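Local atomic coordinates of GDP-perosamine synthase (Caulobacter crescentus, PDB entry 3BN1), a protein that transfers an amino group from L-glutamate to GDP-4-keto-6-deoxy-D-mannose with pyridoxal 5'-phosphate, making GDP-perosamine for the bacterial O-antigen. Residues I57-G62 against L66-V71; A117-L122 against L146-R151; D303-D308 against A366-V371. All coordinates share one frame; numbering follows the deposited sequence.

Contact 1 (I57-G62 against L66-V71); sequences IACNNG and LHLALV
Cys-59 and Leu-68 make the close apolar touch between the strand end 57-59 and the helix that follows it, with SG lying 3.7 Å from the Leu-68 methyl CD2. At Leu-68, CG stands anti to the backbone N (chi1 179°), which turns it toward the strand, and chi2 (61°) then presents CD2 to Cys-59 SG. The thiol comes to meet it from the last residue of the strand. Both also pack on Ile-198 of the neighbouring strand 196-200, so the pair is part of a larger apolar layer beneath the helix.

At the other end the chain has turned into the first helical turn, where Leu-66 N donates to Gly-62 O over 3.2 Å. The Leu-66 side chain lies beside the same oxygen, its CG 3.6 Å away. The backbones stand wider at the strand end, where side chains span the 8.7 Å between the CA atoms of Cys-59 and Leu-68, than at Gly-62 and Leu-66, where the main chains bond directly and the CA atoms are 6.3 Å apart. Ile-57 forms the looser margin, its CG2 staying 4.5 Å from Leu-68 CD2. This margin is not solvent: Ile-57 and Leu-68 both meet helix 203-213.

The polar side of the turn faces the cofactor and the dimer partner. Asn-61 is the N-cap, its OD1 accepting from Thr-64 N, while its ND2 donates to Asn-231 O of the second subunit. Gly-62 N donates to phosphate oxygen OP1 of the pyridoxal-phosphate-modified lysine at position 188. The turn thus illustrates how fold type I aminotransferases use a helix N-terminus as a phosphate seat: apolar contacts set the helix against the sheet, and the helix dipole would probably favour the negative charge bound at its start.

Contact 2 (A117-L122 against L146-R151); sequences AKLEAL and LEVARR
Unusual torsions bring Glu-120 and Arg-151 together: the glutamate leaves its backbone at a chi1 of -137°, away from the common staggered positions, and runs extended beyond CG, whereas the arginine chain bends at chi2 and chi3 and crosses it at about a right angle. With Glu-147 they form a salt-bridge network joining two connections between strands of the large sheet in the alpha/beta domain of this aminotransferase fold. Helix 142-151 belongs to the beta-alpha-beta crossover between the adjacent parallel strands 127-130 and 155-159, and residues 117-122 lie on the link from strand 101-105 to strand 127-130.

The guanidinium grips the carboxylate end-on, one nitrogen to each oxygen. NH2 gives Glu-120 OE2 a short bond of 2.6 Å on the syn side, and NH1 reaches Glu-120 OE1 at 3.0 Å, almost straight at 177°. The fork is not flat, however. Both oxygens lie close to the guanidinium plane, but the carboxylate is turned 48° against it, so that NH1 meets OE1 from above the carboxylate plane.

Arg-151 is also shared with Glu-147, one helical turn earlier, whose OE1 uses its syn lone pair to accept from NH1 at 2.9 Å. The two glutamate OE1 atoms remain 5.4 Å apart, and the arginine placed between them would offset their mutual repulsion. His-152 NE2 bonds to Glu-120 OE2 as well, giving that oxygen a second partner.

Beneath this partly exposed polar layer lies an apolar one. Leu-119, which also rests on Ile-82 of strand 80-84, brings CD2 to 4.3 Å from Val-148 CB. Val-148 serves both layers, for its CG1 also touches the aliphatic part of the glutamate, 3.9 Å from Glu-120 CG.

Contact 3 (D303-D308 against A366-V371); sequences DQVIKD and AALDQV
Val-371 points from the last turn of helix 358-371 at Val-305 and Asp-308 of helix 302-311, a helix-helix contact in the small C-terminal domain of the fold type I aminotransferases. The local helix axes make an angle of 130° and pass 10.1 Å apart, and the closest contacts gather at Val-371.

The two valine side chains are set at a slant to each other, with Val-305 CG1 touching Val-371 CG2 at 3.9 Å. A chi1 of -45° at Val-371 divides its branches: CG2 serves the valine, and CG1 goes to the aspartate. There the two side chains slide past one another in opposite directions, and CG1 comes within a tight 3.4 Å of Asp-308 CB. Leu-368 adds a looser touch on Val-305 and, like it, leans on strand 347-350.

The Asp-308 carboxylate is turned to polar partners. Gln-304 NE2, one turn back, donates to OD1 from above the carboxylate plane. The second carboxylate oxygen of Asp-308, OD2, takes part in a bridge between the helices: one water donates to both Asp-308 OD2 and Val-371 O, each 2.7 Å away.

Overall arrangement
Contacts 1 and 3 are buried, contact 2 only partly. Contact 1, beside the cofactor and the subunit interface, joins a strand to the helix directly after it. Contact 2, about 25 Å away between centres, joins two connecting segments of the same large sheet's domain near the surface, with an ionic layer over an apolar one. Contact 3 lies on the opposite side of the chain's centre from contact 1, about 38 Å between centres and far from the cofactor, and pairs two helices of the smaller domain far apart in sequence. Chemistry follows place: backbone and apolar contacts beside the phosphate site, charge pairing where solvent is near, and valine packing edged by a water bridge in contact 3.

Contact 1 (I57-G62 against L66-V71)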
ATOM      1  N   ILE A  57     -13.079  -1.578   7.004  1.00  6.66           N
ATOM      2  CA  ILE A  57     -12.448  -1.060   5.787  1.00  3.99           C
ATOM      3  C   ILE A  57     -11.112  -1.737   5.532  1.00  4.21           C
ATOM      4  O   ILE A  57     -10.140  -1.520   6.262  1.00  8.50           O
ATOM      5  CB  ILE A  57     -12.260   0.502   5.923  1.00  6.54           C
ATOM      6  CG1 ILE A  57     -13.595   1.267   6.112  1.00 12.67           C
ATOM      7  CG2 ILE A  57     -11.602   1.080   4.632  1.00  6.06           C
ATOM      8  CD1 ILE A  57     -14.145   1.402   7.572  1.00  5.12           C
ATOM      9  N   ALA A  58     -11.093  -2.619   4.528  1.00  8.67           N
ATOM     10  CA  ALA A  58      -9.943  -3.423   4.147  1.00 16.12           C
ATOM     11  C   ALA A  58      -8.913  -2.542   3.439  1.00 13.34           C
ATOM     12  O   ALA A  58      -9.226  -1.780   2.532  1.00 10.35           O
ATOM     13  CB  ALA A  58     -10.381  -4.508   3.212  1.00 11.35           C
ATOM     14  N   CYS A  59      -7.668  -2.665   3.849  1.00  7.06           N
ATOM     15  CA  CYS A  59      -6.558  -1.819   3.321  1.00  4.37           C
ATOM     16  C   CYS A  59      -5.419  -2.721   2.885  1.00 13.95           C
ATOM     17  O   CYS A  59      -5.371  -3.913   3.221  1.00 10.98           O
ATOM     18  CB  CYS A  59      -6.050  -1.043   4.545  1.00  6.23           C
ATOM     19  SG  CYS A  59      -7.266   0.143   5.212  1.00 13.55           S
ATOM     20  N   ASN A  60      -4.443  -2.146   2.213  1.00  6.68           N
ATOM     21  CA  ASN A  60      -3.353  -2.983   1.780  1.00  6.33           C
ATOM     22  C   ASN A  60      -2.327  -3.432   2.811  1.00  6.48           C
ATOM     23  O   ASN A  60      -1.552  -4.341   2.547  1.00 12.94           O
ATOM     24  CB  ASN A  60      -2.726  -2.481   0.487  1.00 10.56           C
ATOM     25  CG  ASN A  60      -2.321  -1.019   0.555  1.00 16.82           C
ATOM     26  OD1 ASN A  60      -1.769  -0.483  -0.405  1.00 16.26           O
ATOM     27  ND2 ASN A  60      -2.619  -0.361   1.658  1.00  5.47           N
ATOM     28  N   ASN A  61      -2.338  -2.813   3.980  1.00  9.29           N
ATOM     29  CA  ASN A  61      -1.515  -3.257   5.093  1.00  9.70           C
ATOM     30  C   ASN A  61      -1.944  -2.585   6.379  1.00  4.98           C
ATOM     31  O   ASN A  61      -2.779  -1.692   6.366  1.00 11.38           O
ATOM     32  CB  ASN A  61      -0.013  -3.359   4.819  1.00  9.71           C
ATOM     33  CG  ASN A  61       0.634  -2.002   4.549  1.00 18.93           C
ATOM     34  OD1 ASN A  61       0.659  -1.167   5.425  1.00 12.82           O
ATOM     35  ND2 ASN A  61       1.149  -1.785   3.340  1.00  5.39           N
ATOM     36  N   GLY A  62      -1.370  -3.015   7.492  1.00 11.35           N
ATOM     37  CA  GLY A  62      -1.760  -2.465   8.771  1.00 10.41           C
ATOM     38  C   GLY A  62      -1.107  -1.101   9.005  1.00  4.86           C
ATOM     39  O   GLY A  62      -1.571  -0.308   9.796  1.00  7.82           O
ATOM     40  N   LEU A  66      -3.312   2.316   9.685  1.00  8.44           N
ATOM     41  CA  LEU A  66      -3.146   3.351  10.676  1.00  3.50           C
ATOM     42  C   LEU A  66      -3.146   4.750  10.079  1.00  4.84           C
ATOM     43  O   LEU A  66      -3.837   5.651  10.543  1.00  7.88           O
ATOM     44  CB  LEU A  66      -1.820   3.107  11.387  1.00  2.55           C
ATOM     45  CG  LEU A  66      -1.936   2.019  12.455  1.00  7.37           C
ATOM     46  CD1 LEU A  66      -0.501   1.568  12.978  1.00  7.60           C
ATOM     47  CD2 LEU A  66      -2.816   2.494  13.614  1.00  8.27           C
ATOM     48  N   HIS A  67      -2.306   4.955   9.067  1.00 10.18           N
ATOM     49  CA  HIS A  67      -2.235   6.253   8.404  1.00 20.93           C
ATOM     50  C   HIS A  67      -3.633   6.677   7.961  1.00 33.16           C
ATOM     51  O   HIS A  67      -4.077   7.791   8.251  1.00 10.09           O
ATOM     52  CB  HIS A  67      -1.229   6.257   7.175  1.00 15.98           C
ATOM     53  CG  HIS A  67      -1.068   7.605   6.502  1.00 16.37           C
ATOM     54  ND1 HIS A  67      -0.676   7.754   5.184  1.00 17.37           N
ATOM     55  CD2 HIS A  67      -1.206   8.869   6.991  1.00 12.75           C
ATOM     56  CE1 HIS A  67      -0.617   9.049   4.883  1.00  2.10           C
ATOM     57  NE2 HIS A  67      -0.935   9.745   5.964  1.00  6.81           N
ATOM     58  N   LEU A  68      -4.308   5.786   7.242  1.00  8.11           N
ATOM     59  CA  LEU A  68      -5.615   6.117   6.759  1.00 10.13           C
ATOM     60  C   LEU A  68      -6.557   6.537   7.901  1.00 11.13           C
ATOM     61  O   LEU A  68      -7.258   7.552   7.822  1.00  7.39           O
ATOM     62  CB  LEU A  68      -6.203   4.909   6.019  1.00  4.86           C
ATOM     63  CG  LEU A  68      -7.618   5.095   5.460  1.00 20.01           C
ATOM     64  CD1 LEU A  68      -7.613   6.256   4.423  1.00 11.83           C
ATOM     65  CD2 LEU A  68      -7.992   3.796   4.786  1.00  8.72           C
ATOM     66  N   ALA A  69      -6.638   5.740   8.965  1.00 12.69           N
ATOM     67  CA  ALA A  69      -7.590   6.091  10.036  1.00  9.89           C
ATOM     68  C   ALA A  69      -7.265   7.461  10.680  1.00  9.15           C
ATOM     69  O   ALA A  69      -8.150   8.268  11.030  1.00  7.31           O
ATOM     70  CB  ALA A  69      -7.548   4.967  11.093  1.00 12.96           C
ATOM     71  N   LEU A  70      -5.975   7.750  10.880  1.00 14.39           N
ATOM     72  CA  LEU A  70      -5.614   9.026  11.516  1.00  6.91           C
ATOM     73  C   LEU A  70      -6.042  10.177  10.607  1.00 10.22           C
ATOM     74  O   LEU A  70      -6.572  11.204  11.033  1.00 12.10           O
ATOM     75  CB  LEU A  70      -4.111   9.120  11.652  1.00 14.13           C
ATOM     76  CG  LEU A  70      -3.607   8.165  12.724  1.00 10.29           C
ATOM     77  CD1 LEU A  70      -2.079   7.999  12.705  1.00  7.71           C
ATOM     78  CD2 LEU A  70      -4.147   8.476  14.162  1.00 15.44           C
ATOM     79  N   VAL A  71      -5.731  10.023   9.326  1.00 11.11           N
ATOM     80  CA  VAL A  71      -6.072  11.107   8.409  1.00  5.37           C
ATOM     81  C   VAL A  71      -7.598  11.304   8.436  1.00 11.52           C
ATOM     82  O   VAL A  71      -8.078  12.438   8.599  1.00 18.68           O
ATOM     83  CB  VAL A  71      -5.546  10.849   7.002  1.00  4.30           C
ATOM     84  CG1 VAL A  71      -6.097  11.932   6.047  1.00  6.78           C
ATOM     85  CG2 VAL A  71      -3.959  10.882   6.981  1.00  7.88           C
TER

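Contact 2 (A117-L122 against L146-R151)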
ATOM      1  N   ALA A 117      -2.273   5.144  33.850  1.00 14.71           N
ATOM      2  CA  ALA A 117      -1.923   6.050  34.925  1.00 12.39           C
ATOM      3  C   ALA A 117      -0.908   7.101  34.526  1.00 21.06           C
ATOM      4  O   ALA A 117      -0.739   8.033  35.304  1.00 12.60           O
ATOM      5  CB  ALA A 117      -1.460   5.315  36.159  1.00 11.12           C
ATOM      6  N   LYS A 118      -0.238   6.959  33.377  1.00 10.98           N
ATOM      7  CA  LYS A 118       0.773   7.951  32.965  1.00 17.18           C
ATOM      8  C   LYS A 118       0.219   8.844  31.853  1.00 22.43           C
ATOM      9  O   LYS A 118       0.838   9.797  31.373  1.00 14.62           O
ATOM     10  CB  LYS A 118       2.071   7.252  32.520  1.00 15.42           C
ATOM     11  CG  LYS A 118       2.648   6.415  33.649  1.00 21.91           C
ATOM     12  CD  LYS A 118       4.172   6.192  33.551  1.00 17.84           C
ATOM     13  CE  LYS A 118       4.878   6.775  34.806  1.00 50.37           C
ATOM     14  NZ  LYS A 118       5.661   5.805  35.654  1.00 56.85           N
ATOM     15  N   LEU A 119      -0.998   8.543  31.454  1.00  9.24           N
ATOM     16  CA  LEU A 119      -1.584   9.315  30.374  1.00 12.55           C
ATOM     17  C   LEU A 119      -1.884  10.782  30.646  1.00 17.58           C
ATOM     18  O   LEU A 119      -1.527  11.685  29.861  1.00 12.96           O
ATOM     19  CB  LEU A 119      -2.895   8.635  30.025  1.00 20.01           C
ATOM     20  CG  LEU A 119      -3.463   8.372  28.642  1.00 51.45           C
ATOM     21  CD1 LEU A 119      -2.320   8.085  27.631  1.00 23.78           C
ATOM     22  CD2 LEU A 119      -4.494   7.215  28.844  1.00 13.24           C
ATOM     23  N   GLU A 120      -2.629  11.036  31.720  1.00 16.68           N
ATOM     24  CA  GLU A 120      -3.134  12.391  31.922  1.00 15.69           C
ATOM     25  C   GLU A 120      -2.174  13.517  31.898  1.00 22.01           C
ATOM     26  O   GLU A 120      -2.464  14.571  31.358  1.00 17.77           O
ATOM     27  CB  GLU A 120      -4.090  12.521  33.093  1.00 21.79           C
ATOM     28  CG  GLU A 120      -5.243  13.380  32.684  1.00 26.46           C
ATOM     29  CD  GLU A 120      -6.350  13.273  33.657  1.00 55.96           C
ATOM     30  OE1 GLU A 120      -6.266  12.316  34.459  1.00 38.52           O
ATOM     31  OE2 GLU A 120      -7.267  14.119  33.599  1.00 42.57           O
ATOM     32  N   ALA A 121      -1.040  13.266  32.528  1.00 15.55           N
ATOM     33  CA  ALA A 121       0.009  14.239  32.656  1.00 13.59           C
ATOM     34  C   ALA A 121       0.619  14.496  31.287  1.00 30.04           C
ATOM     35  O   ALA A 121       1.472  15.368  31.139  1.00 34.52           O
ATOM     36  CB  ALA A 121       1.067  13.656  33.558  1.00 19.66           C
ATOM     37  N   LEU A 122       0.242  13.711  30.283  1.00  8.96           N
ATOM     38  CA  LEU A 122       0.867  13.954  28.955  1.00  7.35           C
ATOM     39  C   LEU A 122      -0.044  14.776  28.050  1.00  9.00           C
ATOM     40  O   LEU A 122       0.340  15.226  26.927  1.00  9.71           O
ATOM     41  CB  LEU A 122       1.147  12.619  28.255  1.00  4.07           C
ATOM     42  CG  LEU A 122       2.291  11.837  28.926  1.00  7.00           C
ATOM     43  CD1 LEU A 122       2.380  10.511  28.133  1.00 13.66           C
ATOM     44  CD2 LEU A 122       3.532  12.615  28.763  1.00 10.87           C
ATOM     45  N   LEU A 146     -10.190   5.043  28.295  1.00 13.59           N
ATOM     46  CA  LEU A 146     -11.386   5.682  27.724  1.00  7.94           C
ATOM     47  C   LEU A 146     -11.868   6.739  28.724  1.00  6.90           C
ATOM     48  O   LEU A 146     -12.309   7.857  28.336  1.00 17.88           O
ATOM     49  CB  LEU A 146     -12.478   4.653  27.456  1.00  3.16           C
ATOM     50  CG  LEU A 146     -12.156   3.711  26.280  1.00  6.89           C
ATOM     51  CD1 LEU A 146     -13.176   2.609  26.228  1.00 11.14           C
ATOM     52  CD2 LEU A 146     -12.233   4.510  24.936  1.00 15.01           C
ATOM     53  N   GLU A 147     -11.731   6.426  30.013  1.00 15.25           N
ATOM     54  CA  GLU A 147     -12.117   7.410  31.036  1.00 15.12           C
ATOM     55  C   GLU A 147     -11.346   8.728  30.847  1.00 39.17           C
ATOM     56  O   GLU A 147     -11.958   9.814  30.785  1.00 10.12           O
ATOM     57  CB  GLU A 147     -11.991   6.833  32.459  1.00 20.42           C
ATOM     58  CG  GLU A 147     -12.598   7.730  33.578  1.00 41.37           C
ATOM     59  CD  GLU A 147     -11.800   9.019  33.890  1.00 99.89           C
ATOM     60  OE1 GLU A 147     -10.549   9.029  33.828  1.00 46.00           O
ATOM     61  OE2 GLU A 147     -12.420  10.055  34.233  1.00 25.99           O
ATOM     62  N   VAL A 148     -10.018   8.641  30.717  1.00 11.43           N
ATOM     63  CA  VAL A 148      -9.212   9.865  30.526  1.00 10.07           C
ATOM     64  C   VAL A 148      -9.573  10.592  29.217  1.00  4.70           C
ATOM     65  O   VAL A 148      -9.800  11.827  29.193  1.00 18.81           O
ATOM     66  CB  VAL A 148      -7.708   9.524  30.578  1.00  8.48           C
ATOM     67  CG1 VAL A 148      -6.839  10.743  30.245  1.00 14.34           C
ATOM     68  CG2 VAL A 148      -7.378   9.030  31.934  1.00  7.32           C
ATOM     69  N   ALA A 149      -9.640   9.824  28.139  1.00 11.53           N
ATOM     70  CA  ALA A 149      -9.938  10.389  26.814  1.00 14.06           C
ATOM     71  C   ALA A 149     -11.266  11.148  26.803  1.00 19.66           C
ATOM     72  O   ALA A 149     -11.356  12.256  26.277  1.00 15.58           O
ATOM     73  CB  ALA A 149      -9.971   9.261  25.713  1.00 11.86           C
ATOM     74  N   ARG A 150     -12.291  10.561  27.401  1.00 14.77           N
ATOM     75  CA  ARG A 150     -13.613  11.214  27.400  1.00 24.42           C
ATOM     76  C   ARG A 150     -13.642  12.537  28.156  1.00 14.06           C
ATOM     77  O   ARG A 150     -14.272  13.516  27.719  1.00 15.44           O
ATOM     78  CB  ARG A 150     -14.702  10.256  27.841  1.00  9.84           C
ATOM     79  CG  ARG A 150     -14.701   8.989  26.985  1.00 13.01           C
ATOM     80  CD  ARG A 150     -15.813   7.993  27.338  1.00 13.38           C
ATOM     81  NE  ARG A 150     -16.100   7.138  26.180  1.00 28.93           N
ATOM     82  CZ  ARG A 150     -16.268   5.813  26.194  1.00 28.23           C
ATOM     83  NH1 ARG A 150     -16.202   5.121  27.319  1.00 15.47           N
ATOM     84  NH2 ARG A 150     -16.557   5.166  25.069  1.00 30.96           N
ATOM     85  N   ARG A 151     -12.846  12.571  29.220  1.00  8.19           N
ATOM     86  CA  ARG A 151     -12.682  13.721  30.067  1.00 10.41           C
ATOM     87  C   ARG A 151     -11.986  14.855  29.328  1.00 17.59           C
ATOM     88  O   ARG A 151     -12.256  16.021  29.617  1.00 23.17           O
ATOM     89  CB  ARG A 151     -11.826  13.335  31.290  1.00 11.52           C
ATOM     90  CG  ARG A 151     -12.209  14.038  32.570  1.00 52.73           C
ATOM     91  CD  ARG A 151     -12.508  13.071  33.712  1.00 53.97           C
ATOM     92  NE  ARG A 151     -11.396  12.163  33.988  1.00 43.16           N
ATOM     93  CZ  ARG A 151     -10.121  12.529  34.059  1.00 14.25           C
ATOM     94  NH1 ARG A 151      -9.180  11.603  34.277  1.00 18.36           N
ATOM     95  NH2 ARG A 151      -9.794  13.801  33.886  1.00 26.93           N
TER

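Contact 3 (D303-D308 against A366-V371)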
ATOM      1  N   ASP A 303      20.174 -10.623  23.887  1.00  7.28           N
ATOM      2  CA  ASP A 303      20.578 -10.837  22.512  1.00 10.62           C
ATOM      3  C   ASP A 303      21.374 -12.103  22.314  1.00  7.36           C
ATOM      4  O   ASP A 303      21.252 -12.781  21.279  1.00 12.89           O
ATOM      5  CB  ASP A 303      21.300  -9.613  21.908  1.00  8.63           C
ATOM      6  CG  ASP A 303      20.385  -8.402  21.847  1.00 46.68           C
ATOM      7  OD1 ASP A 303      19.162  -8.554  22.025  1.00 20.48           O
ATOM      8  OD2 ASP A 303      20.873  -7.276  21.656  1.00 30.41           O
ATOM      9  N   GLN A 304      22.141 -12.456  23.349  1.00 11.90           N
ATOM     10  CA  GLN A 304      22.951 -13.681  23.273  1.00 11.61           C
ATOM     11  C   GLN A 304      22.047 -14.948  23.281  1.00 14.63           C
ATOM     12  O   GLN A 304      22.292 -15.875  22.560  1.00 10.53           O
ATOM     13  CB  GLN A 304      23.952 -13.742  24.422  1.00 11.09           C
ATOM     14  CG  GLN A 304      25.012 -14.827  24.225  1.00 21.32           C
ATOM     15  CD  GLN A 304      25.770 -14.665  22.880  1.00 17.87           C
ATOM     16  OE1 GLN A 304      26.328 -13.619  22.631  1.00 18.07           O
ATOM     17  NE2 GLN A 304      25.758 -15.695  22.020  1.00 19.99           N
ATOM     18  N   VAL A 305      21.009 -14.985  24.115  1.00 11.57           N
ATOM     19  CA  VAL A 305      20.052 -16.082  24.165  1.00  4.51           C
ATOM     20  C   VAL A 305      19.416 -16.262  22.798  1.00  9.83           C
ATOM     21  O   VAL A 305      19.314 -17.382  22.329  1.00 17.31           O
ATOM     22  CB  VAL A 305      18.888 -15.709  25.155  1.00 14.49           C
ATOM     23  CG1 VAL A 305      17.663 -16.634  24.956  1.00 12.77           C
ATOM     24  CG2 VAL A 305      19.420 -15.717  26.609  1.00 15.89           C
ATOM     25  N   ILE A 306      19.069 -15.161  22.121  1.00 11.12           N
ATOM     26  CA  ILE A 306      18.448 -15.273  20.790  1.00 14.05           C
ATOM     27  C   ILE A 306      19.472 -15.924  19.871  1.00  9.83           C
ATOM     28  O   ILE A 306      19.171 -16.857  19.117  1.00 14.01           O
ATOM     29  CB  ILE A 306      18.027 -13.886  20.191  1.00 13.05           C
ATOM     30  CG1 ILE A 306      16.727 -13.362  20.835  1.00 16.65           C
ATOM     31  CG2 ILE A 306      17.714 -14.037  18.726  1.00 14.44           C
ATOM     32  CD1 ILE A 306      16.562 -11.816  20.793  1.00 11.17           C
ATOM     33  N   LYS A 307      20.723 -15.495  19.982  1.00 18.91           N
ATOM     34  CA  LYS A 307      21.703 -16.158  19.121  1.00 11.94           C
ATOM     35  C   LYS A 307      21.868 -17.596  19.514  1.00 17.31           C
ATOM     36  O   LYS A 307      22.088 -18.436  18.658  1.00 11.98           O
ATOM     37  CB  LYS A 307      23.084 -15.520  19.253  1.00 10.24           C
ATOM     38  CG  LYS A 307      22.964 -14.070  18.874  1.00 21.40           C
ATOM     39  CD  LYS A 307      24.248 -13.349  19.001  1.00 12.73           C
ATOM     40  CE  LYS A 307      24.128 -11.867  18.643  1.00 33.09           C
ATOM     41  NZ  LYS A 307      25.220 -11.122  19.367  1.00 43.15           N
ATOM     42  N   ASP A 308      21.845 -17.908  20.802  1.00  7.66           N
ATOM     43  CA  ASP A 308      22.061 -19.311  21.113  1.00 15.34           C
ATOM     44  C   ASP A 308      20.896 -20.186  20.701  1.00 15.61           C
ATOM     45  O   ASP A 308      21.057 -21.343  20.294  1.00 18.38           O
ATOM     46  CB  ASP A 308      22.357 -19.452  22.588  1.00 10.00           C
ATOM     47  CG  ASP A 308      23.625 -18.715  22.991  1.00 24.56           C
ATOM     48  OD1 ASP A 308      24.506 -18.394  22.140  1.00 13.90           O
ATOM     49  OD2 ASP A 308      23.762 -18.464  24.208  1.00 17.37           O
ATOM     50  N   ALA A 366      13.778 -27.001  26.337  1.00 11.67           N
ATOM     51  CA  ALA A 366      15.012 -27.657  26.650  1.00 14.67           C
ATOM     52  C   ALA A 366      16.162 -26.751  26.240  1.00 11.40           C
ATOM     53  O   ALA A 366      17.161 -26.644  26.970  1.00 14.98           O
ATOM     54  CB  ALA A 366      15.091 -28.973  25.908  1.00 12.37           C
ATOM     55  N   ALA A 367      16.007 -26.120  25.069  1.00  9.36           N
ATOM     56  CA  ALA A 367      17.001 -25.174  24.555  1.00 25.86           C
ATOM     57  C   ALA A 367      17.157 -24.013  25.537  1.00 16.82           C
ATOM     58  O   ALA A 367      18.285 -23.639  25.849  1.00 10.45           O
ATOM     59  CB  ALA A 367      16.618 -24.635  23.167  1.00 10.92           C
ATOM     60  N   LEU A 368      16.036 -23.502  26.059  1.00 13.61           N
ATOM     61  CA  LEU A 368      16.077 -22.404  27.025  1.00 11.87           C
ATOM     62  C   LEU A 368      16.762 -22.870  28.295  1.00 10.65           C
ATOM     63  O   LEU A 368      17.475 -22.102  28.937  1.00  9.91           O
ATOM     64  CB  LEU A 368      14.669 -21.928  27.327  1.00 15.59           C
ATOM     65  CG  LEU A 368      13.949 -21.070  26.240  1.00  5.19           C
ATOM     66  CD1 LEU A 368      12.527 -20.784  26.715  1.00  9.14           C
ATOM     67  CD2 LEU A 368      14.699 -19.673  26.141  1.00  6.32           C
ATOM     68  N   ASP A 369      16.489 -24.115  28.719  1.00 10.22           N
ATOM     69  CA  ASP A 369      17.173 -24.668  29.867  1.00 11.22           C
ATOM     70  C   ASP A 369      18.719 -24.622  29.625  1.00 11.18           C
ATOM     71  O   ASP A 369      19.548 -24.231  30.506  1.00 12.51           O
ATOM     72  CB  ASP A 369      16.693 -26.095  30.149  1.00 29.88           C
ATOM     73  CG  ASP A 369      17.511 -26.768  31.249  1.00 34.25           C
ATOM     74  OD1 ASP A 369      17.671 -26.156  32.331  1.00 18.44           O
ATOM     75  OD2 ASP A 369      18.076 -27.854  31.002  1.00 94.46           O
ATOM     76  N   GLN A 370      19.107 -24.983  28.411  1.00 14.98           N
ATOM     77  CA  GLN A 370      20.515 -24.946  27.998  1.00 13.44           C
ATOM     78  C   GLN A 370      21.157 -23.552  27.913  1.00 13.26           C
ATOM     79  O   GLN A 370      22.252 -23.363  28.369  1.00 12.90           O
ATOM     80  CB  GLN A 370      20.682 -25.672  26.669  1.00 21.85           C
ATOM     81  CG  GLN A 370      22.026 -25.455  26.004  1.00 99.89           C
ATOM     82  CD  GLN A 370      22.340 -26.591  25.054  1.00 99.89           C
ATOM     83  OE1 GLN A 370      21.480 -27.451  24.810  1.00 59.46           O
ATOM     84  NE2 GLN A 370      23.568 -26.615  24.522  1.00 44.70           N
ATOM     85  N   VAL A 371      20.468 -22.586  27.309  1.00 16.71           N
ATOM     86  CA  VAL A 371      20.993 -21.233  27.106  1.00 11.08           C
ATOM     87  C   VAL A 371      20.785 -20.147  28.159  1.00 12.28           C
ATOM     88  O   VAL A 371      21.377 -19.087  28.074  1.00 11.13           O
ATOM     89  CB  VAL A 371      20.664 -20.692  25.674  1.00  7.12           C
ATOM     90  CG1 VAL A 371      20.964 -21.811  24.656  1.00 12.78           C
ATOM     91  CG2 VAL A 371      19.161 -20.222  25.559  1.00 11.39           C
TER
HETATM   92  O   HOH W   1      22.589 -17.406  26.410  1.00 19.26           O